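Local coordinates for histidinol dehydrogenase (Elizabethkingia anophelis NUHP1, PDB 6AN0), which probably catalyses the last step of histidine biosynthesis, the zinc- and NAD-dependent oxidation of L-histidinol to L-histidine through L-histidinaldehyde, at residues A[36-41]-A[221-226]; A[44-49]-A[199-204]; A[126-131]-A[208-213]; A[130-135]-A[194-199]; A[160-165]-A[186-191]. One frame throughout, in Å; residues are numbered along the deposited sequence.

Contact 1 of 5, residues A[36-41]-A[221-226]; sequences NIVLTV and TAAKQI. With EDO (1,2-ethanediol), chain F; EDO (1,2-ethanediol), chain E.
V38 meets I226 where two helices cross at -70°, their short segments 9.6 Å apart at closest approach, and the contact illustrates how one beta-branched residue can meet three residues of a crossing helix. V38 CB already touches, lying 3.7 Å from I226 CD1. From there the side chain forks. With CG1 anti to the backbone N (chi1 168°), that branch runs between the helices and rests on the backbone of the other, 3.9 Å from A223 CA, while also brushing I226 CD1. The second branch, CG2, lies over the A222-A223 backbone, near A223 N and 4.1 Å from A222 CB. V38 and I226 meet tip to tip, whereas L39 crosses I226 at about a right angle and brings its CD2 to 3.8 Å from I226 CG2. No hydrogen bond links the segments; the small A222 and A223 let V38 come close to the 221-226 backbone. A 1,2-ethanediol probably left from crystallisation donates through O2 to N36 OD1. Helix 192-201 packs against both helices, with I193 on V38 and I196 on A223, while F42 from helix 35-48 packs on both A223 and I226, and F230 lies against L39.

Contact 2 of 5, residues A[44-49]-A[199-204]; sequences DIKNEK and MTFGTE
The ring of F201 is clad on both faces, and one of its covers is the aliphatic part of K46. K46 CE lies over one face, displaced toward the rim, in a CH-pi contact 4.0 Å from the ring centroid and 24° off the ring normal. T200 CG2, from the residue just before F201, sits above the middle of the opposite face. I45 CG2 approaches the ring obliquely, 4.3 Å from F201 CD2, and two further phenylalanines, F42 and F230, meet F201 edge-to-face. K46 reaches the ring through a bend at chi3 (-49°), which sets CE rather than the ammonium group against the aromatic surface.

Farther along, helix 35-48 ends and K49 adopts positive phi, as G202 does at the end of helix 192-201. The residues that leave the two helices lie together: K49 CB is 3.9 Å from T203 CB, and the side chain of E204 crosses that of K49 at about a right angle, OE1 coming 3.1 Å from K49 CB without the carboxylate pairing with the ammonium. The carboxylate of E204 turns to the backbone, where OE1 accepts from D50 N; the T203 hydroxyl pairs with the D50 carboxylate, at OD1. Water ties the two helix ends together as well. One molecule donates to I45 O and G202 O, while a second bridges E48 O and E204 OE2, at 2.6 Å from the latter atom. This is a surface junction between two helix C-termini, in which an aromatic cluster and bridging waters fasten helix 35-48 beside helix 192-201 of the alpha/beta domain.

Contact 3 of 5, residues A[126-131]-A[208-213]; sequences IENIGI and KADKIF. With EDO (1,2-ethanediol), chain D.
D210 OD1 takes two hydrogen bonds from N128, one from the backbone N at 3.0 Å and one from ND2 at 3.1 Å, at the start of a parallel beta pairing between strands 117-132 and 211-213. Both donors come from the same face of the carboxylate: N128 N meets the anti side, tilted 28° out of plane, and ND2 stands higher above it. The amide and carboxylate planes are turned 59° apart. The grip is returned by the backbone, for D210 N donates to N128 O at 2.8 Å. N128 OD1 has its own partner in N158, so the asparagine also reaches the strand on its other flank.

Beyond this clasp the ladder becomes regular, G130 N bonding to K211 O and F213 N to G130 O. I126 adds an apolar border, passing its CG2 along D210 CB and crossing K211, with CD1 3.6 Å from K211 CD. K211 NZ ends on S389 O, while N381 of the second subunit donates to D210 O, which brings the strand's start to the subunit interface. On the face shared by I129, K211 and F213, the F213 ring stacks with F390, keeps G130 O at its edge and receives I129 CD1 4.0 Å from CE2.

Contact 4 of 5, residues A[130-135]-A[194-199]; sequences GIYIPG and QAIGAM
Between G130 and M199 the contact is one of sulfur against backbone: M199 SD lies 3.6 Å from G130 CA and 4.0 Å from I131 N. Because glycine carries no side chain, the thioether can settle directly on the strand. The methionine runs straight as far as SD (chi2 -175°) and then bends at chi3, which turns CE along the sheet toward Y132; CE ends 4.4 Å from Y132 CB.

The remaining touches are apolar and centre on Y132. Its ring is met obliquely by two residues of the helix. A195 CB stands 4.0 Å from Y132 CE1, and I196 CD1 approaches the base of the side chain, 4.2 Å from Y132 CB. Strand 130-132 and the helical segment 194-199 run at 176°, almost exactly antiparallel, with axes 9.6 Å apart, the relation expected of a helix laid on the parallel strands of a mixed sheet in a Rossmann-like alpha/beta layer. Y132 and Q194 are both predicted to bind NAD(+), so this junction probably helps shape the wall of the cofactor site.

Polar interaction is supplied from just outside the two segments. No hydrogen bond crosses between them, but the phenol OH of Y132 is bonded to the backbone N of G192, at the beginning of the same helix. With CG anti to the backbone N (chi1 -176°), the ring extends from the strand along the helix toward that end. V220 and P164 also pack on Y132, and I212 from the adjoining strand lies against both I196 and M199.

Contact 5 of 5, residues A[160-165]-A[186-191]; sequences TLCTPP and NIYKAG
T160 lays its methyl against the rim of Y188, with CG2 3.5 Å from CD1 and near the ring plane. The hydroxyl, OG1, is also at the ring edge, in plane and 3.8 Å from CE1, so both branches of the threonine border the aromatic group while the two side chains cross at about a right angle. C162 follows on the same face of the sheet, its SG 4.2 Å from Y188 CB. M199 of helix 192-201 covers T160 and C162 from above this face.

These residues belong to two parallel strands joined by helix 173-181, a beta-alpha-beta crossover of the kind that builds Rossmann-like domains. The backbone ladder is regular through the middle: L161 N donates to N186 O, Y188 N to L161 O at 2.9 Å, and T163 N to Y188 O. At its end the pattern changes. A190 N still bonds to T163 O at 3.0 Å, but from well above the carbonyl plane, 65° out of it.

On the other face L161 CD2 and I187 CG2 meet loosely at 4.4 Å, with I187 also packed on the crossover helix. T163 OG1 is bonded to I133 O, and K189 sends its ammonium group out to a salt bridge with E74. Past the strands, P165 CD rests 4.0 Å from K189 CB, and P164 CB lies 3.7 Å from G191 CA, just ahead of helix 192-201.

In the fold
The five contacts show how one alpha/beta layer is assembled from pieces distant in sequence. Contacts 3 and 5 are strand pairings of the same mixed sheet, about 13 Å apart between centres and joined because strands 117-132 and 158-163 are neighbours. Contact 4 lays helix 192-201 on that sheet, its centre about 6 Å from that of contact 5, and shares G130 and I131 with contact 3. M199 belongs to contacts 2 and 4. Helix 35-48 serves contacts 1 and 2, and adds an outer layer. Along the chain, contacts 2 to 5 all lie within the loop closed by contact 1, so that loop contains the residues predicted to bind NAD(+), Y132, Q194 and N217.

Contact 1 of 5, residues A[36-41]-A[221-226]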
# COMPACT_ATOMS: atom_id res chain seq x y z
N ASN A 36 1.56 -0.12 -25.09
CA ASN A 36 1.34 0.86 -26.14
C ASN A 36 -0.14 1.17 -26.29
O ASN A 36 -0.52 2.32 -26.53
CB ASN A 36 1.93 0.37 -27.47
CG ASN A 36 1.67 1.34 -28.62
OD1 ASN A 36 2.37 2.34 -28.77
ND2 ASN A 36 0.65 1.05 -29.42
N ILE A 37 -0.98 0.15 -26.12
CA ILE A 37 -2.42 0.33 -26.24
C ILE A 37 -2.92 1.28 -25.17
O ILE A 37 -3.67 2.22 -25.45
CB ILE A 37 -3.12 -1.04 -26.19
CG1 ILE A 37 -2.94 -1.76 -27.53
CG2 ILE A 37 -4.57 -0.89 -25.81
CD1 ILE A 37 -2.97 -3.27 -27.42
N VAL A 38 -2.46 1.08 -23.92
CA VAL A 38 -2.88 1.94 -22.81
C VAL A 38 -2.34 3.36 -22.98
O VAL A 38 -3.06 4.34 -22.78
CB VAL A 38 -2.41 1.32 -21.48
CG1 VAL A 38 -2.56 2.32 -20.36
CG2 VAL A 38 -3.20 0.05 -21.17
N LEU A 39 -1.05 3.48 -23.29
CA LEU A 39 -0.45 4.81 -23.41
C LEU A 39 -1.13 5.63 -24.50
O LEU A 39 -1.28 6.85 -24.37
CB LEU A 39 1.06 4.67 -23.68
CG LEU A 39 1.92 4.23 -22.49
CD1 LEU A 39 3.39 4.18 -22.91
CD2 LEU A 39 1.71 5.16 -21.31
N THR A 40 -1.54 4.98 -25.59
CA THR A 40 -2.26 5.70 -26.65
C THR A 40 -3.59 6.25 -26.14
O THR A 40 -3.94 7.40 -26.41
CB THR A 40 -2.49 4.78 -27.85
OG1 THR A 40 -1.22 4.40 -28.39
CG2 THR A 40 -3.29 5.50 -28.94
N VAL A 41 -4.35 5.44 -25.40
CA VAL A 41 -5.61 5.94 -24.83
C VAL A 41 -5.33 7.08 -23.86
O VAL A 41 -6.04 8.10 -23.85
CB VAL A 41 -6.38 4.80 -24.13
CG1 VAL A 41 -7.69 5.34 -23.54
CG2 VAL A 41 -6.66 3.67 -25.11
N THR A 221 -6.84 -3.73 -15.89
CA THR A 221 -5.73 -4.07 -15.02
C THR A 221 -4.43 -3.42 -15.49
O THR A 221 -3.68 -2.85 -14.69
CB THR A 221 -5.58 -5.60 -14.96
OG1 THR A 221 -6.74 -6.17 -14.34
CG2 THR A 221 -4.34 -6.00 -14.15
N ALA A 222 -4.15 -3.50 -16.80
CA ALA A 222 -2.94 -2.88 -17.34
C ALA A 222 -3.01 -1.37 -17.21
O ALA A 222 -2.00 -0.71 -16.91
CB ALA A 222 -2.74 -3.30 -18.80
N ALA A 223 -4.20 -0.79 -17.40
CA ALA A 223 -4.32 0.66 -17.30
C ALA A 223 -4.04 1.13 -15.88
O ALA A 223 -3.34 2.13 -15.69
CB ALA A 223 -5.72 1.11 -17.74
N LYS A 224 -4.57 0.42 -14.88
CA LYS A 224 -4.29 0.78 -13.49
C LYS A 224 -2.81 0.65 -13.18
O LYS A 224 -2.23 1.50 -12.48
CB LYS A 224 -5.12 -0.09 -12.55
CG LYS A 224 -6.60 0.30 -12.49
CD LYS A 224 -7.41 -0.72 -11.68
CE LYS A 224 -7.05 -0.68 -10.19
NZ LYS A 224 -7.77 -1.73 -9.42
N GLN A 225 -2.17 -0.40 -13.71
CA GLN A 225 -0.74 -0.58 -13.47
C GLN A 225 0.07 0.57 -14.06
O GLN A 225 0.98 1.10 -13.41
CB GLN A 225 -0.27 -1.93 -14.05
N ILE A 226 -0.26 0.98 -15.28
CA ILE A 226 0.49 2.04 -15.94
C ILE A 226 0.14 3.41 -15.36
O ILE A 226 1.01 4.29 -15.27
CB ILE A 226 0.22 1.96 -17.45
CG1 ILE A 226 0.93 0.73 -18.01
CG2 ILE A 226 0.67 3.26 -18.16
CD1 ILE A 226 0.56 0.39 -19.44
C1 EDO F . 2.15 7.04 -27.26
O1 EDO F . 3.19 7.09 -26.28
C2 EDO F . 1.62 5.61 -27.32
O2 EDO F . 2.72 4.73 -27.05
C1 EDO E . -6.80 -11.29 -14.87
O1 EDO E . -7.09 -11.22 -16.27
C2 EDO E . -7.44 -10.10 -14.17
O2 EDO E . -7.33 -8.95 -15.02

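Contact 2 of 5, residues A[44-49]-A[199-204]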
# COMPACT_ATOMS: atom_id res chain seq x y z
N ASP A 44 -4.75 10.28 -25.68
CA ASP A 44 -6.02 10.82 -26.14
C ASP A 44 -6.81 11.46 -25.00
O ASP A 44 -7.42 12.52 -25.18
CB ASP A 44 -6.85 9.71 -26.79
CG ASP A 44 -6.34 9.32 -28.18
OD1 ASP A 44 -5.64 10.13 -28.82
OD2 ASP A 44 -6.65 8.19 -28.64
N ILE A 45 -6.81 10.84 -23.81
CA ILE A 45 -7.52 11.44 -22.67
C ILE A 45 -6.85 12.75 -22.28
O ILE A 45 -7.53 13.73 -21.97
CB ILE A 45 -7.56 10.46 -21.48
CG1 ILE A 45 -8.50 9.28 -21.75
CG2 ILE A 45 -7.95 11.20 -20.16
CD1 ILE A 45 -9.99 9.64 -21.80
N LYS A 46 -5.52 12.77 -22.27
CA LYS A 46 -4.79 14.00 -21.95
C LYS A 46 -5.08 15.11 -22.95
O LYS A 46 -5.23 16.28 -22.56
CB LYS A 46 -3.29 13.72 -21.91
CG LYS A 46 -2.55 14.35 -20.76
CD LYS A 46 -1.12 13.84 -20.74
CE LYS A 46 -1.09 12.31 -20.84
NZ LYS A 46 0.26 11.76 -21.12
N ASN A 47 -5.13 14.79 -24.24
CA ASN A 47 -5.27 15.83 -25.25
C ASN A 47 -6.73 16.21 -25.52
O ASN A 47 -7.02 17.38 -25.74
CB ASN A 47 -4.61 15.41 -26.57
CG ASN A 47 -3.09 15.29 -26.45
OD1 ASN A 47 -2.46 15.97 -25.64
ND2 ASN A 47 -2.51 14.41 -27.26
N GLU A 48 -7.64 15.24 -25.53
CA GLU A 48 -9.01 15.49 -25.96
C GLU A 48 -10.03 15.40 -24.83
O GLU A 48 -11.20 15.74 -25.06
CB GLU A 48 -9.41 14.51 -27.07
CG GLU A 48 -8.54 14.56 -28.33
CD GLU A 48 -8.65 15.86 -29.10
OE1 GLU A 48 -9.60 16.64 -28.87
OE2 GLU A 48 -7.77 16.10 -29.96
N LYS A 49 -9.63 14.93 -23.64
CA LYS A 49 -10.46 14.95 -22.44
C LYS A 49 -11.86 14.37 -22.67
O LYS A 49 -11.97 13.21 -23.10
CB LYS A 49 -10.53 16.36 -21.87
CG LYS A 49 -9.13 16.92 -21.57
CD LYS A 49 -9.16 18.38 -21.19
CE LYS A 49 -7.75 18.97 -21.18
NZ LYS A 49 -6.83 18.20 -20.30
N MET A 199 -9.86 9.09 -14.74
CA MET A 199 -9.61 9.28 -13.31
C MET A 199 -8.15 9.55 -13.01
O MET A 199 -7.84 10.13 -11.97
CB MET A 199 -10.10 8.08 -12.51
CG MET A 199 -11.64 7.93 -12.57
SD MET A 199 -12.27 6.59 -11.52
CE MET A 199 -11.77 5.14 -12.44
N THR A 200 -7.25 9.19 -13.92
CA THR A 200 -5.82 9.44 -13.72
C THR A 200 -5.44 10.87 -14.07
O THR A 200 -4.69 11.51 -13.33
CB THR A 200 -5.01 8.44 -14.55
OG1 THR A 200 -5.27 7.11 -14.06
CG2 THR A 200 -3.51 8.74 -14.51
N PHE A 201 -5.95 11.39 -15.18
CA PHE A 201 -5.54 12.72 -15.63
C PHE A 201 -6.61 13.78 -15.42
O PHE A 201 -6.28 14.97 -15.40
CB PHE A 201 -5.14 12.69 -17.12
CG PHE A 201 -4.04 11.71 -17.41
CD1 PHE A 201 -2.71 12.03 -17.15
CD2 PHE A 201 -4.33 10.44 -17.91
CE1 PHE A 201 -1.69 11.12 -17.40
CE2 PHE A 201 -3.31 9.52 -18.15
CZ PHE A 201 -1.99 9.86 -17.90
N GLY A 202 -7.87 13.37 -15.26
CA GLY A 202 -8.96 14.32 -15.15
C GLY A 202 -9.44 14.79 -16.50
O GLY A 202 -8.66 14.85 -17.45
N THR A 203 -10.73 15.10 -16.62
CA THR A 203 -11.28 15.76 -17.80
C THR A 203 -12.12 16.93 -17.33
O THR A 203 -12.19 17.24 -16.13
CB THR A 203 -12.12 14.80 -18.65
OG1 THR A 203 -13.31 14.44 -17.94
CG2 THR A 203 -11.34 13.53 -19.00
N GLU A 204 -12.79 17.60 -18.28
CA GLU A 204 -13.70 18.67 -17.91
C GLU A 204 -14.79 18.18 -16.96
O GLU A 204 -15.21 18.92 -16.06
CB GLU A 204 -14.33 19.29 -19.15
CG GLU A 204 -13.34 19.89 -20.13
CD GLU A 204 -13.04 18.96 -21.29
OE1 GLU A 204 -13.23 17.74 -21.12
OE2 GLU A 204 -12.61 19.45 -22.36
O HOH W 1 -6.81 14.98 -19.42
O HOH W 2 -13.13 18.11 -24.58

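Contact 3 of 5, residues A[126-131]-A[208-213]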
# COMPACT_ATOMS: atom_id res chain seq x y z
N ILE A 126 -7.63 10.11 2.17
CA ILE A 126 -7.23 10.42 0.81
C ILE A 126 -8.37 11.20 0.17
O ILE A 126 -9.52 10.74 0.14
CB ILE A 126 -6.90 9.15 0.02
CG1 ILE A 126 -5.71 8.41 0.65
CG2 ILE A 126 -6.62 9.48 -1.47
CD1 ILE A 126 -5.50 7.00 0.07
N GLU A 127 -8.06 12.39 -0.35
CA GLU A 127 -9.12 13.36 -0.65
C GLU A 127 -9.98 12.93 -1.83
O GLU A 127 -11.21 13.04 -1.77
CB GLU A 127 -8.49 14.73 -0.92
CG GLU A 127 -9.50 15.86 -1.05
CD GLU A 127 -8.83 17.19 -1.38
OE1 GLU A 127 -8.13 17.27 -2.41
OE2 GLU A 127 -9.00 18.15 -0.60
N ASN A 128 -9.37 12.42 -2.91
CA ASN A 128 -10.10 12.10 -4.13
C ASN A 128 -9.98 10.61 -4.43
O ASN A 128 -8.88 10.11 -4.67
CB ASN A 128 -9.56 12.94 -5.30
CG ASN A 128 -9.72 14.43 -5.07
OD1 ASN A 128 -10.80 14.97 -5.21
ND2 ASN A 128 -8.63 15.09 -4.69
N ILE A 129 -11.12 9.93 -4.43
CA ILE A 129 -11.18 8.48 -4.57
C ILE A 129 -11.89 8.17 -5.88
O ILE A 129 -12.95 8.74 -6.16
CB ILE A 129 -11.95 7.85 -3.39
CG1 ILE A 129 -11.24 8.13 -2.05
CG2 ILE A 129 -12.24 6.37 -3.64
CD1 ILE A 129 -9.88 7.49 -1.92
N GLY A 130 -11.31 7.27 -6.68
CA GLY A 130 -11.95 6.77 -7.89
C GLY A 130 -12.29 5.29 -7.75
O GLY A 130 -11.45 4.50 -7.30
N ILE A 131 -13.51 4.92 -8.14
CA ILE A 131 -13.99 3.54 -8.07
C ILE A 131 -14.40 3.11 -9.47
O ILE A 131 -15.21 3.79 -10.12
CB ILE A 131 -15.18 3.39 -7.10
CG1 ILE A 131 -14.76 3.72 -5.66
CG2 ILE A 131 -15.76 1.96 -7.18
CD1 ILE A 131 -15.97 3.93 -4.70
N LYS A 208 -9.71 14.47 -11.29
CA LYS A 208 -8.81 13.33 -11.20
C LYS A 208 -8.74 12.81 -9.77
O LYS A 208 -8.86 13.56 -8.80
CB LYS A 208 -7.42 13.68 -11.71
CG LYS A 208 -6.54 14.48 -10.80
CD LYS A 208 -5.18 14.74 -11.49
CE LYS A 208 -4.30 15.68 -10.69
NZ LYS A 208 -4.08 15.16 -9.31
N ALA A 209 -8.54 11.50 -9.67
CA ALA A 209 -8.46 10.77 -8.42
C ALA A 209 -7.03 10.77 -7.88
O ALA A 209 -6.05 10.86 -8.64
CB ALA A 209 -8.92 9.33 -8.65
N ASP A 210 -6.91 10.67 -6.55
CA ASP A 210 -5.62 10.38 -5.94
C ASP A 210 -5.34 8.88 -5.86
O ASP A 210 -4.17 8.48 -5.85
CB ASP A 210 -5.55 10.97 -4.52
CG ASP A 210 -5.74 12.48 -4.51
OD1 ASP A 210 -6.59 12.97 -3.73
OD2 ASP A 210 -5.03 13.17 -5.27
N LYS A 211 -6.39 8.07 -5.78
CA LYS A 211 -6.26 6.62 -5.67
C LYS A 211 -7.47 5.98 -6.36
O LYS A 211 -8.60 6.46 -6.19
CB LYS A 211 -6.17 6.18 -4.20
CG LYS A 211 -5.83 4.71 -3.99
CD LYS A 211 -5.39 4.45 -2.53
CE LYS A 211 -5.09 2.97 -2.27
NZ LYS A 211 -4.50 2.78 -0.89
N ILE A 212 -7.22 4.92 -7.12
CA ILE A 212 -8.26 4.23 -7.89
C ILE A 212 -8.42 2.81 -7.37
O ILE A 212 -7.43 2.09 -7.20
CB ILE A 212 -7.92 4.22 -9.40
CG1 ILE A 212 -7.88 5.66 -9.95
CG2 ILE A 212 -8.89 3.32 -10.18
CD1 ILE A 212 -7.23 5.79 -11.35
N PHE A 213 -9.67 2.40 -7.15
CA PHE A 213 -10.05 1.10 -6.59
C PHE A 213 -10.92 0.33 -7.57
O PHE A 213 -11.71 0.92 -8.31
CB PHE A 213 -10.86 1.27 -5.31
CG PHE A 213 -10.09 1.84 -4.16
CD1 PHE A 213 -9.63 1.02 -3.15
CD2 PHE A 213 -9.83 3.21 -4.09
CE1 PHE A 213 -8.93 1.54 -2.07
CE2 PHE A 213 -9.13 3.74 -3.02
CZ PHE A 213 -8.68 2.91 -2.01
C1 EDO D . -5.19 -2.75 0.13
O1 EDO D . -4.99 -1.92 1.27
C2 EDO D . -5.84 -1.85 -0.91
O2 EDO D . -5.04 -0.68 -0.98

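Contact 4 of 5, residues A[130-135]-A[194-199]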
# COMPACT_ATOMS: atom_id res chain seq x y z
N GLY A 130 -11.31 7.27 -6.68
CA GLY A 130 -11.95 6.77 -7.89
C GLY A 130 -12.29 5.29 -7.75
O GLY A 130 -11.45 4.50 -7.30
N ILE A 131 -13.51 4.92 -8.14
CA ILE A 131 -13.99 3.54 -8.07
C ILE A 131 -14.40 3.11 -9.47
O ILE A 131 -15.21 3.79 -10.12
CB ILE A 131 -15.18 3.39 -7.10
CG1 ILE A 131 -14.76 3.72 -5.66
CG2 ILE A 131 -15.76 1.96 -7.18
CD1 ILE A 131 -15.97 3.93 -4.70
N TYR A 132 -13.85 1.99 -9.93
CA TYR A 132 -14.23 1.39 -11.20
C TYR A 132 -15.13 0.18 -10.96
O TYR A 132 -14.77 -0.70 -10.17
CB TYR A 132 -12.99 0.95 -11.98
CG TYR A 132 -13.41 0.42 -13.32
CD1 TYR A 132 -13.81 1.31 -14.32
CD2 TYR A 132 -13.51 -0.94 -13.57
CE1 TYR A 132 -14.24 0.86 -15.54
CE2 TYR A 132 -13.95 -1.40 -14.82
CZ TYR A 132 -14.32 -0.49 -15.79
OH TYR A 132 -14.75 -0.89 -17.04
N ILE A 133 -16.26 0.12 -11.67
CA ILE A 133 -17.20 -0.99 -11.56
C ILE A 133 -17.47 -1.53 -12.96
O ILE A 133 -18.05 -0.83 -13.78
CB ILE A 133 -18.52 -0.58 -10.89
CG1 ILE A 133 -18.29 0.01 -9.49
CG2 ILE A 133 -19.50 -1.75 -10.85
CD1 ILE A 133 -17.84 -1.01 -8.46
N PRO A 134 -17.09 -2.77 -13.27
CA PRO A 134 -17.41 -3.32 -14.60
C PRO A 134 -18.91 -3.34 -14.84
O PRO A 134 -19.71 -3.39 -13.91
CB PRO A 134 -16.83 -4.74 -14.56
CG PRO A 134 -15.74 -4.67 -13.51
CD PRO A 134 -16.30 -3.72 -12.46
N GLY A 135 -19.28 -3.32 -16.12
CA GLY A 135 -20.66 -3.39 -16.54
C GLY A 135 -21.08 -4.80 -16.90
O GLY A 135 -20.58 -5.79 -16.34
N GLN A 194 -10.16 3.97 -20.99
CA GLN A 194 -10.48 5.40 -21.01
C GLN A 194 -11.05 5.88 -19.68
O GLN A 194 -10.77 7.01 -19.27
CB GLN A 194 -11.43 5.72 -22.19
CG GLN A 194 -12.80 4.96 -22.21
CD GLN A 194 -12.73 3.58 -22.89
OE1 GLN A 194 -11.65 3.04 -23.11
NE2 GLN A 194 -13.90 3.02 -23.20
N ALA A 195 -11.81 5.04 -18.98
CA ALA A 195 -12.28 5.42 -17.64
C ALA A 195 -11.11 5.57 -16.67
O ALA A 195 -11.05 6.53 -15.90
CB ALA A 195 -13.29 4.40 -17.10
N ILE A 196 -10.18 4.60 -16.68
CA ILE A 196 -9.01 4.70 -15.81
C ILE A 196 -8.21 5.96 -16.15
O ILE A 196 -7.71 6.66 -15.25
CB ILE A 196 -8.14 3.43 -15.93
CG1 ILE A 196 -8.93 2.18 -15.50
CG2 ILE A 196 -6.85 3.57 -15.13
CD1 ILE A 196 -9.59 2.32 -14.12
N GLY A 197 -8.07 6.26 -17.44
CA GLY A 197 -7.33 7.45 -17.85
C GLY A 197 -8.02 8.72 -17.41
O GLY A 197 -7.36 9.67 -16.96
N ALA A 198 -9.35 8.75 -17.50
CA ALA A 198 -10.09 9.92 -17.04
C ALA A 198 -9.87 10.15 -15.54
O ALA A 198 -9.69 11.29 -15.10
CB ALA A 198 -11.57 9.75 -17.36
N MET A 199 -9.86 9.09 -14.74
CA MET A 199 -9.61 9.28 -13.31
C MET A 199 -8.15 9.55 -13.01
O MET A 199 -7.84 10.13 -11.97
CB MET A 199 -10.10 8.08 -12.51
CG MET A 199 -11.64 7.93 -12.57
SD MET A 199 -12.27 6.59 -11.52
CE MET A 199 -11.77 5.14 -12.44

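Contact 5 of 5, residues A[160-165]-A[186-191]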
# COMPACT_ATOMS: atom_id res chain seq x y z
N THR A 160 -15.64 9.33 -6.83
CA THR A 160 -16.07 9.18 -8.21
C THR A 160 -16.31 7.71 -8.48
O THR A 160 -15.54 6.86 -8.02
CB THR A 160 -15.01 9.73 -9.16
OG1 THR A 160 -15.08 11.16 -9.16
CG2 THR A 160 -15.21 9.21 -10.59
N LEU A 161 -17.38 7.39 -9.23
CA LEU A 161 -17.62 6.02 -9.67
C LEU A 161 -17.80 6.02 -11.18
O LEU A 161 -18.66 6.73 -11.70
CB LEU A 161 -18.86 5.44 -8.98
CG LEU A 161 -19.02 3.92 -9.11
CD1 LEU A 161 -19.76 3.40 -7.89
CD2 LEU A 161 -19.76 3.54 -10.38
N CYS A 162 -16.98 5.23 -11.89
CA CYS A 162 -17.08 5.03 -13.33
C CYS A 162 -17.57 3.62 -13.62
O CYS A 162 -17.04 2.65 -13.07
CB CYS A 162 -15.73 5.22 -14.02
SG CYS A 162 -15.14 6.92 -14.07
N THR A 163 -18.54 3.50 -14.53
CA THR A 163 -19.06 2.19 -14.92
C THR A 163 -19.64 2.34 -16.32
O THR A 163 -20.28 3.36 -16.60
CB THR A 163 -20.11 1.69 -13.91
OG1 THR A 163 -20.49 0.34 -14.19
CG2 THR A 163 -21.35 2.57 -13.90
N PRO A 164 -19.39 1.40 -17.23
CA PRO A 164 -19.70 1.63 -18.65
C PRO A 164 -21.18 1.45 -18.96
O PRO A 164 -21.85 0.60 -18.36
CB PRO A 164 -18.85 0.59 -19.38
CG PRO A 164 -18.59 -0.48 -18.36
CD PRO A 164 -18.51 0.23 -17.03
N PRO A 165 -21.71 2.22 -19.90
CA PRO A 165 -23.11 2.06 -20.30
C PRO A 165 -23.31 0.85 -21.20
O PRO A 165 -22.38 0.35 -21.84
CB PRO A 165 -23.40 3.35 -21.08
CG PRO A 165 -22.06 3.69 -21.70
CD PRO A 165 -21.05 3.32 -20.62
N ASN A 186 -21.20 11.43 -7.77
CA ASN A 186 -20.45 11.68 -9.00
C ASN A 186 -20.30 10.34 -9.72
O ASN A 186 -19.35 9.60 -9.48
CB ASN A 186 -19.09 12.29 -8.70
CG ASN A 186 -19.18 13.67 -8.03
OD1 ASN A 186 -20.21 14.34 -8.09
ND2 ASN A 186 -18.09 14.09 -7.39
N ILE A 187 -21.25 10.04 -10.61
CA ILE A 187 -21.31 8.76 -11.31
C ILE A 187 -21.21 9.03 -12.80
O ILE A 187 -21.97 9.84 -13.34
CB ILE A 187 -22.60 8.00 -10.97
CG1 ILE A 187 -22.76 7.86 -9.45
CG2 ILE A 187 -22.65 6.65 -11.67
CD1 ILE A 187 -24.08 7.23 -9.04
N TYR A 188 -20.28 8.34 -13.46
CA TYR A 188 -19.94 8.62 -14.85
C TYR A 188 -20.08 7.37 -15.70
O TYR A 188 -19.63 6.28 -15.31
CB TYR A 188 -18.52 9.18 -14.95
CG TYR A 188 -18.35 10.39 -14.08
CD1 TYR A 188 -17.67 10.31 -12.86
CD2 TYR A 188 -18.91 11.61 -14.43
CE1 TYR A 188 -17.53 11.43 -12.06
CE2 TYR A 188 -18.77 12.72 -13.64
CZ TYR A 188 -18.09 12.63 -12.45
OH TYR A 188 -17.95 13.75 -11.66
N LYS A 189 -20.67 7.54 -16.88
CA LYS A 189 -20.84 6.47 -17.86
C LYS A 189 -19.53 6.33 -18.62
O LYS A 189 -19.30 6.99 -19.63
CB LYS A 189 -21.98 6.80 -18.81
CG LYS A 189 -23.34 6.98 -18.14
CD LYS A 189 -24.37 7.40 -19.18
CE LYS A 189 -25.74 7.62 -18.56
NZ LYS A 189 -26.79 7.90 -19.58
N ALA A 190 -18.66 5.44 -18.13
CA ALA A 190 -17.34 5.25 -18.74
C ALA A 190 -16.77 3.92 -18.28
O ALA A 190 -16.91 3.55 -17.11
CB ALA A 190 -16.37 6.38 -18.36
N GLY A 191 -16.10 3.22 -19.20
CA GLY A 191 -15.47 1.96 -18.87
C GLY A 191 -14.06 1.87 -19.41
O GLY A 191 -13.57 2.78 -20.09